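Local coordinates for SusD superfamily protein (Bacteroides vulgatus, PDB 3MYV) that probably binds polysaccharide at the bacterial outer membrane as a SusD-like glycan-binding protein, at residues Lys276-Gln281 / Lys307-Leu312. Residues are numbered along the deposited sequence; the frame is centred on the assembly and turned at random.
Sequences KGFVTQ and KTVWWL
V279 reaches along one side of the 307-312 strand with its two methyls: CG2 packs against W310 CB at 3.6 Å, and CG1 meets L312 CB, the two side chains crossing at about a right angle. Their placement follows from chi1 of -55°, which sets CG1 anti to the carbonyl carbon and CG2 between the backbone N and that carbon. Next to V279, the F278 ring lies with one face under V309, whose CG2 stands 4.1 Å from the ring centroid, almost on its normal, a CH-pi contact. W311 CB comes instead to the ring edge, 4.2 Å from F278 CD1, while the W311 indole leads away toward W271 and Y313. Y304 adds an edge-to-face partner to F278.

Polar contact in this buried part is sparse. V279 N gives W310 O a weak hydrogen bond, 3.0 Å long but bent to 123° at the hydrogen, and water joins G277 O to L312 N. The hydroxyl of Y414 bridges the two segments, hydrogen-bonded to both V279 O and W310 N. Toward Q281 and K307 the packing gives way to a looser, more solvent-exposed side, where a second water accepts from K307 NZ at 2.9 Å and, in one of the two conformers of Q281, donates to OE1, so this link is tentative.

The short strand axes run at 102° to each other, 4.5 Å apart at closest approach, so the strands cross rather than share a sheet: 277-279 pairs with 48-50, and 307-312 with 299-304. Such side-chain packing between two small antiparallel pairs, the second a beta hairpin, joins short beta elements within the predominantly helical SusD fold.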
loop_
_atom_site.group_PDB
_atom_site.type_symbol
_atom_site.label_atom_id
_atom_site.label_comp_id
_atom_site.label_asym_id
_atom_site.label_seq_id
_atom_site.Cartn_x
_atom_site.Cartn_y
_atom_site.Cartn_z
ATOM N N LYS A 276 -14.323 -12.772 -4.585
ATOM C CA LYS A 276 -13.223 -13.373 -3.852
ATOM C C LYS A 276 -13.177 -13.035 -2.379
ATOM O O LYS A 276 -12.516 -13.745 -1.596
ATOM C CB LYS A 276 -11.873 -13.009 -4.453
ATOM C CG LYS A 276 -11.665 -13.469 -5.919
ATOM C CD LYS A 276 -11.814 -14.977 -6.133
ATOM C CE LYS A 276 -11.158 -15.429 -7.453
ATOM N NZ LYS A 276 -11.345 -16.913 -7.656
ATOM N N GLY A 277 -13.861 -11.968 -1.997
ATOM C CA GLY A 277 -13.798 -11.522 -0.609
ATOM C C GLY A 277 -14.924 -10.586 -0.232
ATOM O O GLY A 277 -15.618 -10.050 -1.092
ATOM N N PHE A 278 -15.074 -10.429 1.083
ATOM C CA PHE A 278 -16.096 -9.594 1.715
ATOM C C PHE A 278 -15.418 -8.738 2.740
ATOM O O PHE A 278 -14.281 -9.032 3.116
ATOM C CB PHE A 278 -17.122 -10.469 2.429
ATOM C CG PHE A 278 -17.642 -11.594 1.605
ATOM C CD1 PHE A 278 -18.130 -11.356 0.304
ATOM C CD2 PHE A 278 -17.701 -12.880 2.115
ATOM C CE1 PHE A 278 -18.635 -12.378 -0.444
ATOM C CE2 PHE A 278 -18.217 -13.920 1.366
ATOM C CZ PHE A 278 -18.687 -13.673 0.076
ATOM N N VAL A 279 -16.084 -7.670 3.205
ATOM C CA VAL A 279 -15.731 -7.144 4.506
ATOM C C VAL A 279 -16.170 -8.175 5.547
ATOM O O VAL A 279 -17.057 -8.986 5.306
ATOM C CB VAL A 279 -16.297 -5.724 4.796
ATOM C CG1 VAL A 279 -15.849 -4.755 3.676
ATOM C CG2 VAL A 279 -17.831 -5.731 4.981
ATOM N N THR A 280 -15.538 -8.136 6.704
ATOM C CA THR A 280 -15.912 -9.016 7.808
ATOM C C THR A 280 -17.168 -8.462 8.507
ATOM O O THR A 280 -17.567 -7.280 8.305
ATOM C CB THR A 280 -14.777 -9.087 8.829
ATOM O OG1 THR A 280 -14.485 -7.756 9.262
ATOM C CG2 THR A 280 -13.526 -9.730 8.221
ATOM N N GLN A 281 -17.797 -9.310 9.314
ATOM C CA GLN A 281 -18.937 -8.892 10.106
ATOM C C GLN A 281 -18.524 -7.744 11.047
ATOM O O GLN A 281 -19.277 -6.795 11.241
ATOM C CB GLN A 281 -19.531 -10.067 10.889
ATOM C CG GLN A 281 -20.892 -9.741 11.510
ATOM C CD GLN A 281 -21.515 -10.908 12.244
ATOM O OE1 GLN A 281 -21.509 -12.038 11.764
ATOM N NE2 GLN A 281 -22.088 -10.631 13.406
ATOM N N LYS A 307 -26.177 -16.881 5.233
ATOM C CA LYS A 307 -26.003 -15.747 6.148
ATOM C C LYS A 307 -25.974 -14.425 5.387
ATOM O O LYS A 307 -25.633 -14.379 4.211
ATOM C CB LYS A 307 -24.653 -15.869 6.862
ATOM C CG LYS A 307 -24.576 -16.911 7.931
ATOM C CD LYS A 307 -23.192 -16.843 8.601
ATOM C CE LYS A 307 -23.198 -17.412 10.022
ATOM N NZ LYS A 307 -22.085 -16.855 10.854
ATOM N N THR A 308 -26.290 -13.331 6.075
ATOM C CA THR A 308 -26.035 -12.018 5.516
ATOM C C THR A 308 -24.541 -11.733 5.555
ATOM O O THR A 308 -23.868 -11.945 6.587
ATOM C CB THR A 308 -26.794 -10.941 6.275
ATOM O OG1 THR A 308 -28.168 -11.280 6.258
ATOM C CG2 THR A 308 -26.597 -9.558 5.645
ATOM N N VAL A 309 -24.028 -11.260 4.432
ATOM C CA VAL A 309 -22.652 -10.762 4.370
ATOM C C VAL A 309 -22.652 -9.410 3.667
ATOM O O VAL A 309 -23.652 -9.008 3.061
ATOM C CB VAL A 309 -21.677 -11.721 3.641
ATOM C CG1 VAL A 309 -21.699 -13.090 4.336
ATOM C CG2 VAL A 309 -22.009 -11.828 2.125
ATOM N N TRP A 310 -21.526 -8.717 3.764
ATOM C CA TRP A 310 -21.362 -7.443 3.089
ATOM C C TRP A 310 -20.065 -7.474 2.274
ATOM O O TRP A 310 -19.005 -7.908 2.763
ATOM C CB TRP A 310 -21.317 -6.295 4.090
ATOM C CG TRP A 310 -22.613 -6.041 4.809
ATOM C CD1 TRP A 310 -23.565 -5.116 4.491
ATOM C CD2 TRP A 310 -23.079 -6.707 5.986
ATOM N NE1 TRP A 310 -24.608 -5.182 5.380
ATOM C CE2 TRP A 310 -24.332 -6.144 6.314
ATOM C CE3 TRP A 310 -22.562 -7.729 6.789
ATOM C CZ2 TRP A 310 -25.070 -6.562 7.407
ATOM C CZ3 TRP A 310 -23.305 -8.154 7.879
ATOM C CH2 TRP A 310 -24.544 -7.563 8.182
ATOM N N TRP A 311 -20.161 -6.984 1.038
ATOM C CA TRP A 311 -18.994 -6.869 0.181
ATOM C C TRP A 311 -18.678 -5.404 0.006
ATOM O O TRP A 311 -19.501 -4.539 0.287
ATOM C CB TRP A 311 -19.186 -7.597 -1.167
ATOM C CG TRP A 311 -20.245 -7.126 -2.093
ATOM C CD1 TRP A 311 -21.574 -7.466 -2.045
ATOM C CD2 TRP A 311 -20.094 -6.288 -3.254
ATOM N NE1 TRP A 311 -22.246 -6.883 -3.088
ATOM C CE2 TRP A 311 -21.355 -6.164 -3.847
ATOM C CE3 TRP A 311 -19.004 -5.627 -3.842
ATOM C CZ2 TRP A 311 -21.580 -5.371 -4.993
ATOM C CZ3 TRP A 311 -19.217 -4.882 -4.977
ATOM C CH2 TRP A 311 -20.491 -4.750 -5.544
ATOM N N LEU A 312 -17.452 -5.138 -0.413
ATOM C CA LEU A 312 -16.932 -3.791 -0.444
ATOM C C LEU A 312 -17.016 -3.282 -1.879
ATOM O O LEU A 312 -16.332 -3.771 -2.770
ATOM C CB LEU A 312 -15.479 -3.719 0.013
ATOM C CG LEU A 312 -14.878 -2.306 0.023
ATOM C CD1 LEU A 312 -15.598 -1.424 1.047
ATOM C CD2 LEU A 312 -13.339 -2.383 0.301
HETATM O O HOH W 1 -15.730 -7.250 -1.507
HETATM O O HOH W 2 -22.979 -14.093 11.115
#